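Local coordinates for mitomycin biosynthesis 6-O-methyltransferase (Streptomyces lavendulae, PDB 3GWZ), which catalyses transfer of the S-methyl group of S-adenosyl-L-methionine to 6-demethylmitomycins A and B, forming the quinone methoxy group of mitomycins A and B, at residues Phe165-Leu168 with Thr169-Asp172; Ala175-Leu178 with Phe179-Met183. All coordinates share one frame; numbering follows the deposited sequence.

Contact 1. Residues Phe165-Leu168 with Thr169-Asp172; sequences FWQL and THED. With SAH (S-adenosyl-L-homocysteine), chain G.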
ATOM      1  N   PHE A 165       5.435 -14.686  27.838  1.00 13.41           N
ATOM      2  CA  PHE A 165       5.370 -14.313  26.434  1.00 10.79           C
ATOM      3  C   PHE A 165       4.569 -15.350  25.639  1.00 11.99           C
ATOM      4  O   PHE A 165       3.767 -15.004  24.777  1.00 12.76           O
ATOM      5  CB  PHE A 165       6.776 -14.161  25.840  1.00 11.39           C
ATOM      6  CG  PHE A 165       6.774 -13.734  24.387  1.00 13.14           C
ATOM      7  CD1 PHE A 165       6.571 -12.409  24.043  1.00 14.15           C
ATOM      8  CD2 PHE A 165       6.948 -14.665  23.372  1.00 12.55           C
ATOM      9  CE1 PHE A 165       6.563 -12.001  22.705  1.00 14.98           C
ATOM     10  CE2 PHE A 165       6.930 -14.276  22.028  1.00 12.53           C
ATOM     11  CZ  PHE A 165       6.742 -12.940  21.695  1.00 14.35           C
ATOM     12  N   TRP A 166       4.780 -16.627  25.924  1.00 11.52           N
ATOM     13  CA  TRP A 166       4.062 -17.651  25.160  1.00 15.78           C
ATOM     14  C   TRP A 166       2.569 -17.670  25.497  1.00 14.81           C
ATOM     15  O   TRP A 166       1.733 -17.948  24.635  1.00 14.51           O
ATOM     16  CB  TRP A 166       4.676 -19.036  25.353  1.00 15.29           C
ATOM     17  CG  TRP A 166       6.046 -19.169  24.790  1.00 15.76           C
ATOM     18  CD1 TRP A 166       7.148 -19.658  25.429  1.00 15.18           C
ATOM     19  CD2 TRP A 166       6.473 -18.812  23.467  1.00 13.15           C
ATOM     20  NE1 TRP A 166       8.229 -19.638  24.586  1.00 17.50           N
ATOM     21  CE2 TRP A 166       7.845 -19.120  23.376  1.00 15.53           C
ATOM     22  CE3 TRP A 166       5.830 -18.260  22.355  1.00 13.46           C
ATOM     23  CZ2 TRP A 166       8.590 -18.888  22.220  1.00 14.72           C
ATOM     24  CZ3 TRP A 166       6.572 -18.026  21.201  1.00 11.44           C
ATOM     25  CH2 TRP A 166       7.932 -18.339  21.143  1.00 10.76           C
ATOM     26  N   GLN A 167       2.233 -17.372  26.748  1.00 14.85           N
ATOM     27  CA  GLN A 167       0.831 -17.368  27.147  1.00 14.53           C
ATOM     28  C   GLN A 167       0.112 -16.176  26.536  1.00 17.49           C
ATOM     29  O   GLN A 167      -1.025 -16.290  26.092  1.00 17.46           O
ATOM     30  CB  GLN A 167       0.686 -17.350  28.673  1.00 16.68           C
ATOM     31  CG  GLN A 167      -0.747 -17.470  29.159  1.00 27.16           C
ATOM     32  CD  GLN A 167      -1.406 -18.765  28.705  1.00 36.09           C
ATOM     33  OE1 GLN A 167      -2.588 -18.786  28.367  1.00 42.86           O
ATOM     34  NE2 GLN A 167      -0.637 -19.847  28.684  1.00 34.47           N
ATOM     35  N   LEU A 168       0.778 -15.027  26.513  1.00 16.30           N
ATOM     36  CA  LEU A 168       0.174 -13.840  25.915  1.00 12.90           C
ATOM     37  C   LEU A 168      -0.108 -14.051  24.428  1.00 17.61           C
ATOM     38  O   LEU A 168      -1.208 -13.748  23.937  1.00 19.00           O
ATOM     39  CB  LEU A 168       1.075 -12.610  26.105  1.00 13.09           C
ATOM     40  CG  LEU A 168       0.501 -11.354  25.445  1.00 15.95           C
ATOM     41  CD1 LEU A 168      -0.770 -10.929  26.173  1.00 16.69           C
ATOM     42  CD2 LEU A 168       1.519 -10.223  25.446  1.00 16.61           C
ATOM     43  N   THR A 169       0.878 -14.576  23.706  1.00 14.43           N
ATOM     44  CA  THR A 169       0.716 -14.773  22.267  1.00 13.88           C
ATOM     45  C   THR A 169      -0.271 -15.912  21.977  1.00 19.72           C
ATOM     46  O   THR A 169      -0.908 -15.955  20.918  1.00 20.11           O
ATOM     47  CB  THR A 169       2.078 -15.000  21.544  1.00 14.62           C
ATOM     48  OG1 THR A 169       2.814 -16.045  22.191  1.00 15.38           O
ATOM     49  CG2 THR A 169       2.924 -13.712  21.559  1.00 10.82           C
ATOM     50  N   HIS A 170      -0.415 -16.824  22.930  1.00 17.92           N
ATOM     51  CA  HIS A 170      -1.433 -17.861  22.804  1.00 21.70           C
ATOM     52  C   HIS A 170      -2.851 -17.289  22.936  1.00 23.87           C
ATOM     53  O   HIS A 170      -3.727 -17.585  22.116  1.00 26.15           O
ATOM     54  CB  HIS A 170      -1.219 -18.967  23.835  1.00 25.17           C
ATOM     55  CG  HIS A 170      -2.366 -19.924  23.922  1.00 30.50           C
ATOM     56  ND1 HIS A 170      -2.601 -20.888  22.965  1.00 29.47           N
ATOM     57  CD2 HIS A 170      -3.356 -20.053  24.836  1.00 32.75           C
ATOM     58  CE1 HIS A 170      -3.680 -21.577  23.292  1.00 29.66           C
ATOM     59  NE2 HIS A 170      -4.154 -21.092  24.426  1.00 36.19           N
ATOM     60  N   GLU A 171      -3.063 -16.457  23.952  1.00 20.80           N
ATOM     61  CA  GLU A 171      -4.399 -15.974  24.312  1.00 24.45           C
ATOM     62  C   GLU A 171      -4.858 -14.735  23.535  1.00 30.10           C
ATOM     63  O   GLU A 171      -6.045 -14.564  23.259  1.00 29.11           O
ATOM     64  CB  GLU A 171      -4.444 -15.647  25.810  1.00 26.68           C
ATOM     65  CG  GLU A 171      -4.186 -16.833  26.723  1.00 38.18           C
ATOM     66  CD  GLU A 171      -4.298 -16.482  28.203  1.00 45.94           C
ATOM     67  OE1 GLU A 171      -3.941 -15.345  28.587  1.00 44.79           O
ATOM     68  OE2 GLU A 171      -4.741 -17.352  28.985  1.00 55.88           O
ATOM     69  N   ASP A 172      -3.911 -13.871  23.196  1.00 22.24           N
ATOM     70  CA  ASP A 172      -4.222 -12.532  22.705  1.00 20.91           C
ATOM     71  C   ASP A 172      -3.888 -12.424  21.225  1.00 23.27           C
ATOM     72  O   ASP A 172      -2.720 -12.406  20.857  1.00 20.22           O
ATOM     73  CB  ASP A 172      -3.440 -11.497  23.516  1.00 19.28           C
ATOM     74  CG  ASP A 172      -3.763 -10.064  23.112  1.00 29.05           C
ATOM     75  OD1 ASP A 172      -4.213  -9.845  21.972  1.00 33.33           O
ATOM     76  OD2 ASP A 172      -3.555  -9.151  23.937  1.00 33.96           O
TER
HETATM   77  N   SAH G 352      10.544 -21.587  13.095  1.00 12.43           N
HETATM   78  CA  SAH G 352       9.832 -20.275  12.918  1.00 10.20           C
HETATM   79  CB  SAH G 352       9.346 -19.644  14.239  1.00 11.62           C
HETATM   80  CG  SAH G 352      10.427 -19.344  15.295  1.00 16.88           C
HETATM   81  SD  SAH G 352       9.744 -18.499  16.716  1.00  7.27           S
HETATM   82  C   SAH G 352      10.739 -19.310  12.207  1.00 18.92           C
HETATM   83  O   SAH G 352      10.265 -18.295  11.687  1.00 17.14           O
HETATM   84  OXT SAH G 352      11.956 -19.522  12.124  1.00 16.00           O
HETATM   85  C5' SAH G 352       9.535 -19.883  17.819  1.00 12.17           C
HETATM   86  C4' SAH G 352       8.227 -20.668  17.593  1.00 12.98           C
HETATM   87  O4' SAH G 352       8.046 -21.743  18.545  1.00 12.80           O
HETATM   88  C3' SAH G 352       6.927 -19.858  17.653  1.00 12.81           C
HETATM   89  O3' SAH G 352       6.318 -19.857  16.352  1.00 13.26           O
HETATM   90  C2' SAH G 352       6.020 -20.590  18.646  1.00 11.76           C
HETATM   91  O2' SAH G 352       4.662 -20.716  18.206  1.00 12.62           O
HETATM   92  C1' SAH G 352       6.628 -21.972  18.683  1.00 12.81           C
HETATM   93  N9  SAH G 352       6.421 -22.711  19.949  1.00 13.86           N
HETATM   94  C8  SAH G 352       6.667 -22.252  21.197  1.00 13.93           C
HETATM   95  N7  SAH G 352       6.398 -23.212  22.118  1.00 14.01           N
HETATM   96  C5  SAH G 352       5.986 -24.310  21.440  1.00 15.60           C
HETATM   97  C6  SAH G 352       5.561 -25.678  21.794  1.00 17.12           C
HETATM   98  N6  SAH G 352       5.531 -26.036  23.101  1.00 11.24           N
HETATM   99  N1  SAH G 352       5.204 -26.523  20.789  1.00 13.76           N
HETATM  100  C2  SAH G 352       5.241 -26.143  19.503  1.00 16.26           C
HETATM  101  N3  SAH G 352       5.624 -24.911  19.107  1.00 15.46           N
HETATM  102  C4  SAH G 352       6.001 -23.976  20.015  1.00 13.53           C
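Thr169 sets its hydroxyl in the notch between its own backbone N and carbonyl carbon (chi1 52°), from where OG1 reaches back one turn to Phe165 O at 2.9 Å. Its other branch, CG2, settles over one face of the Phe165 ring, a ring swung beside its own carbonyl carbon with CG anti to the backbone N (chi1 -178°). Thr169 CG2 stands 4.1 Å from the centroid of the Phe165 ring, a CH-pi contact displaced toward the CZ rim.

Phe165 O is gripped twice within this one helical turn, by Thr169 OG1 and by Thr169 N; the two donors come from opposite faces of the carbonyl plane, and the backbone N-H points almost straight at the oxygen (N-H...O angle 165°). Beside this pair, Trp166 presents the edge of its indole to the same hydroxyl, CE3 lying 3.7 Å from Thr169 OG1 and near the ring plane. The indole is sandwiched: Phe165 CD2 lies over one face toward the rim, while S-adenosyl-L-homocysteine covers the opposite face, its C8 centred 3.9 Å above the plane. Farther along, Leu168 CD1 packs alongside Asp172 CB at 3.8 Å, and Asp172 N closes the last turn on Leu168 O at 2.8 Å.

Arg234, a cofactor-binding residue, hydrogen-bonds both Thr169 OG1 and Trp166 O, so the threonine hydroxyl links the helix backbone to a residue of the cofactor site. Asp172, the first residue past helix 165-171, is the N-cap of helix 173-197, its OD1 making weak bonds to Lys174 N and Ala175 N. Leu168 and Thr169 pack on helix 173-197, and so does Phe165, which with Trp166 also touches Val329 of helix 316-329.

Contact 2. Residues Ala175-Leu178 with Phe179-Met183; sequences AREL and FNRAM. With SAH (S-adenosyl-L-homocysteine), chain G.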
ATOM      1  N   ALA A 175      -1.510  -9.522  20.061  1.00 19.31           N
ATOM      2  CA  ALA A 175      -0.138  -9.835  20.438  1.00 18.37           C
ATOM      3  C   ALA A 175       0.443 -10.938  19.549  1.00 15.95           C
ATOM      4  O   ALA A 175       1.575 -10.837  19.069  1.00 15.01           O
ATOM      5  CB  ALA A 175      -0.073 -10.237  21.903  1.00 18.03           C
ATOM      6  N   ARG A 176      -0.333 -11.997  19.335  1.00 16.99           N
ATOM      7  CA  ARG A 176       0.088 -13.097  18.468  1.00 15.02           C
ATOM      8  C   ARG A 176       0.424 -12.582  17.069  1.00 16.67           C
ATOM      9  O   ARG A 176       1.432 -12.961  16.471  1.00 15.13           O
ATOM     10  CB  ARG A 176      -1.023 -14.155  18.386  1.00 16.74           C
ATOM     11  CG  ARG A 176      -0.639 -15.464  17.687  1.00 20.46           C
ATOM     12  CD  ARG A 176      -1.897 -16.296  17.415  1.00 19.83           C
ATOM     13  NE  ARG A 176      -2.741 -16.376  18.608  1.00 29.41           N
ATOM     14  CZ  ARG A 176      -4.069 -16.333  18.603  1.00 24.18           C
ATOM     15  NH1 ARG A 176      -4.735 -16.205  17.468  1.00 26.11           N
ATOM     16  NH2 ARG A 176      -4.735 -16.412  19.745  1.00 31.82           N
ATOM     17  N   GLU A 177      -0.418 -11.694  16.562  1.00 15.19           N
ATOM     18  CA  GLU A 177      -0.241 -11.163  15.218  1.00 16.56           C
ATOM     19  C   GLU A 177       1.033 -10.318  15.112  1.00 18.07           C
ATOM     20  O   GLU A 177       1.812 -10.501  14.177  1.00 14.74           O
ATOM     21  CB  GLU A 177      -1.480 -10.356  14.798  1.00 19.72           C
ATOM     22  CG  GLU A 177      -1.262  -9.406  13.622  1.00 30.68           C
ATOM     23  CD  GLU A 177      -1.552 -10.047  12.281  1.00 46.71           C
ATOM     24  OE1 GLU A 177      -1.403 -11.282  12.164  1.00 42.11           O
ATOM     25  OE2 GLU A 177      -1.930  -9.314  11.341  1.00 54.28           O
ATOM     26  N   LEU A 178       1.256  -9.410  16.065  1.00 15.08           N
ATOM     27  CA  LEU A 178       2.469  -8.584  16.048  1.00 13.54           C
ATOM     28  C   LEU A 178       3.738  -9.436  16.090  1.00 14.35           C
ATOM     29  O   LEU A 178       4.696  -9.182  15.351  1.00 11.51           O
ATOM     30  CB  LEU A 178       2.496  -7.592  17.215  1.00 11.76           C
ATOM     31  CG  LEU A 178       1.494  -6.444  17.116  1.00 15.29           C
ATOM     32  CD1 LEU A 178       1.534  -5.632  18.397  1.00 18.74           C
ATOM     33  CD2 LEU A 178       1.811  -5.592  15.895  1.00 19.97           C
ATOM     34  N   PHE A 179       3.752 -10.434  16.967  1.00 10.02           N
ATOM     35  CA  PHE A 179       4.919 -11.302  17.044  1.00 15.50           C
ATOM     36  C   PHE A 179       5.102 -12.169  15.785  1.00 15.22           C
ATOM     37  O   PHE A 179       6.191 -12.218  15.191  1.00 12.81           O
ATOM     38  CB  PHE A 179       4.895 -12.199  18.277  1.00 13.30           C
ATOM     39  CG  PHE A 179       5.943 -13.278  18.224  1.00 10.73           C
ATOM     40  CD1 PHE A 179       7.286 -12.940  18.141  1.00 17.06           C
ATOM     41  CD2 PHE A 179       5.591 -14.611  18.203  1.00 16.94           C
ATOM     42  CE1 PHE A 179       8.268 -13.927  18.060  1.00 19.22           C
ATOM     43  CE2 PHE A 179       6.565 -15.605  18.125  1.00 13.55           C
ATOM     44  CZ  PHE A 179       7.907 -15.256  18.058  1.00 16.96           C
ATOM     45  N   ASN A 180       4.044 -12.857  15.379  1.00 15.30           N
ATOM     46  CA  ASN A 180       4.140 -13.735  14.210  1.00 13.85           C
ATOM     47  C   ASN A 180       4.512 -13.011  12.920  1.00 16.32           C
ATOM     48  O   ASN A 180       5.186 -13.581  12.061  1.00 15.91           O
ATOM     49  CB  ASN A 180       2.855 -14.542  14.027  1.00 16.43           C
ATOM     50  CG  ASN A 180       2.729 -15.654  15.051  1.00 18.33           C
ATOM     51  OD1 ASN A 180       3.693 -15.981  15.745  1.00 18.26           O
ATOM     52  ND2 ASN A 180       1.546 -16.236  15.148  1.00 16.62           N
ATOM     53  N   ARG A 181       4.071 -11.760  12.785  1.00 13.98           N
ATOM     54  CA  ARG A 181       4.495 -10.921  11.666  1.00 18.47           C
ATOM     55  C   ARG A 181       5.988 -10.586  11.752  1.00 13.80           C
ATOM     56  O   ARG A 181       6.687 -10.596  10.745  1.00 14.37           O
ATOM     57  CB  ARG A 181       3.680  -9.618  11.603  1.00 12.76           C
ATOM     58  CG  ARG A 181       2.301  -9.755  10.961  1.00 20.27           C
ATOM     59  CD  ARG A 181       1.533  -8.428  10.977  1.00 16.16           C
ATOM     60  NE  ARG A 181       2.104  -7.444  10.056  1.00 23.72           N
ATOM     61  CZ  ARG A 181       1.772  -7.333   8.771  1.00 37.29           C
ATOM     62  NH1 ARG A 181       0.873  -8.162   8.238  1.00 23.26           N
ATOM     63  NH2 ARG A 181       2.335  -6.391   8.013  1.00 28.96           N
ATOM     64  N   ALA A 182       6.478 -10.278  12.948  1.00 13.86           N
ATOM     65  CA  ALA A 182       7.879  -9.889  13.088  1.00 11.05           C
ATOM     66  C   ALA A 182       8.812 -11.076  12.869  1.00 13.34           C
ATOM     67  O   ALA A 182       9.878 -10.937  12.269  1.00 13.14           O
ATOM     68  CB  ALA A 182       8.136  -9.250  14.455  1.00 13.66           C
HETATM   69  N   MSE A 183       8.418 -12.242  13.377  1.00 13.67           N
HETATM   70  CA  MSE A 183       9.171 -13.473  13.141  1.00 13.11           C
HETATM   71  C   MSE A 183       9.022 -13.884  11.671  1.00 14.97           C
HETATM   72  O   MSE A 183       9.980 -14.330  11.028  1.00 13.87           O
HETATM   73  CB  MSE A 183       8.632 -14.585  14.051  1.00 14.01           C
HETATM   74  CG  MSE A 183       9.431 -15.873  14.062  1.00 16.96           C
HETATM   75 SE   MSE A 183      11.211 -15.673  14.858  0.69 22.06          SE
HETATM   76  CE  MSE A 183      12.284 -15.736  13.242  1.00 15.89           C
TER
HETATM   77  N   SAH G 352      10.544 -21.587  13.095  1.00 12.43           N
HETATM   78  CA  SAH G 352       9.832 -20.275  12.918  1.00 10.20           C
HETATM   79  CB  SAH G 352       9.346 -19.644  14.239  1.00 11.62           C
HETATM   80  CG  SAH G 352      10.427 -19.344  15.295  1.00 16.88           C
HETATM   81  SD  SAH G 352       9.744 -18.499  16.716  1.00  7.27           S
HETATM   82  C   SAH G 352      10.739 -19.310  12.207  1.00 18.92           C
HETATM   83  O   SAH G 352      10.265 -18.295  11.687  1.00 17.14           O
HETATM   84  OXT SAH G 352      11.956 -19.522  12.124  1.00 16.00           O
HETATM   85  C5' SAH G 352       9.535 -19.883  17.819  1.00 12.17           C
HETATM   86  C4' SAH G 352       8.227 -20.668  17.593  1.00 12.98           C
HETATM   87  O4' SAH G 352       8.046 -21.743  18.545  1.00 12.80           O
HETATM   88  C3' SAH G 352       6.927 -19.858  17.653  1.00 12.81           C
HETATM   89  O3' SAH G 352       6.318 -19.857  16.352  1.00 13.26           O
HETATM   90  C2' SAH G 352       6.020 -20.590  18.646  1.00 11.76           C
HETATM   91  O2' SAH G 352       4.662 -20.716  18.206  1.00 12.62           O
HETATM   92  C1' SAH G 352       6.628 -21.972  18.683  1.00 12.81           C
HETATM   93  N9  SAH G 352       6.421 -22.711  19.949  1.00 13.86           N
HETATM   94  C8  SAH G 352       6.667 -22.252  21.197  1.00 13.93           C
HETATM   95  N7  SAH G 352       6.398 -23.212  22.118  1.00 14.01           N
HETATM   96  C5  SAH G 352       5.986 -24.310  21.440  1.00 15.60           C
HETATM   97  C6  SAH G 352       5.561 -25.678  21.794  1.00 17.12           C
HETATM   98  N6  SAH G 352       5.531 -26.036  23.101  1.00 11.24           N
HETATM   99  N1  SAH G 352       5.204 -26.523  20.789  1.00 13.76           N
HETATM  100  C2  SAH G 352       5.241 -26.143  19.503  1.00 16.26           C
HETATM  101  N3  SAH G 352       5.624 -24.911  19.107  1.00 15.46           N
HETATM  102  C4  SAH G 352       6.001 -23.976  20.015  1.00 13.53           C
HETATM  103  O   HOH W   1      -0.105 -10.833   9.144  1.00 24.63           O
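Glu177 and Arg181, one turn apart, meet through the aliphatic part of the arginine: Glu177 OE2 lies 3.6 Å from Arg181 CD, and the two side chains cross with carboxylate and guanidinium planes 48° apart. Glu177 OE2 and Arg181 NH1 stay 4.3 Å apart, too far for a salt bridge. One water spans them instead, accepting from Arg181 NH1 at 3.0 Å and donating a weak bond to Glu177 OE2. A bend at chi2 (91°) turns the carboxylate of Glu177 toward Arg181. On the adjoining flank, Arg176 and Asn180 run side by side, the methylene CG of Arg176 resting 3.4 Å from Asn180 ND2.

Regular i to i+4 bonds carry the backbone beneath, among them Asn180 N to Arg176 O at 2.8 Å. This is a stretch of the long helix 173-197 in the O-methyltransferase domain of a COMT-type enzyme, and the side of the helix that carries Phe179 and Met183 lines the cofactor pocket. There Phe179 turns the edge of its ring to the thioether of S-adenosyl-L-homocysteine, CZ lying 4.0 Å from SD and near the ring plane. Met183, built as selenomethionine, comes up beside the same sulfur, its SE 3.7 Å from SD of S-adenosyl-L-homocysteine, while its CG approaches the carboxylate oxygen O of the ligand at 3.5 Å.

The polar ends find their stronger partners farther out. Glu177 OE1 forms a salt bridge with Arg213, and Asn180 ND2 hydrogen-bonds Glu240 of helix 235-247, which helps to fix the rotation of the amide. The guanidinium of Arg176 turns back to helix 165-171, where His170 is its main polar partner. Leu178 and Ala182 face another neighbour, packing on Phe133 of helix 126-135.

Contacts 1 and 2 lie on consecutive helices, their centres about 11 Å apart, and share a hydrophobic and a polar junction. Phe165 CZ meets Phe179 CG at 3.6 Å in an edge-to-face pair of rings, while the Arg176 guanidinium hydrogen-bonds the end of helix 165-171 twice, Arg176 NH2 to His170 O at 2.8 Å and Arg176 NE to Thr169 O at 3.0 Å. Both contacts line the pocket of S-adenosyl-L-homocysteine at different points: residues 165-172 bring Trp166 to the adenine and ribose, residues 175-183 cover the sulfur and the homocysteine carboxylate end. The side chain of Phe179 is also about 8 Å from that of His279, the inferred proton acceptor.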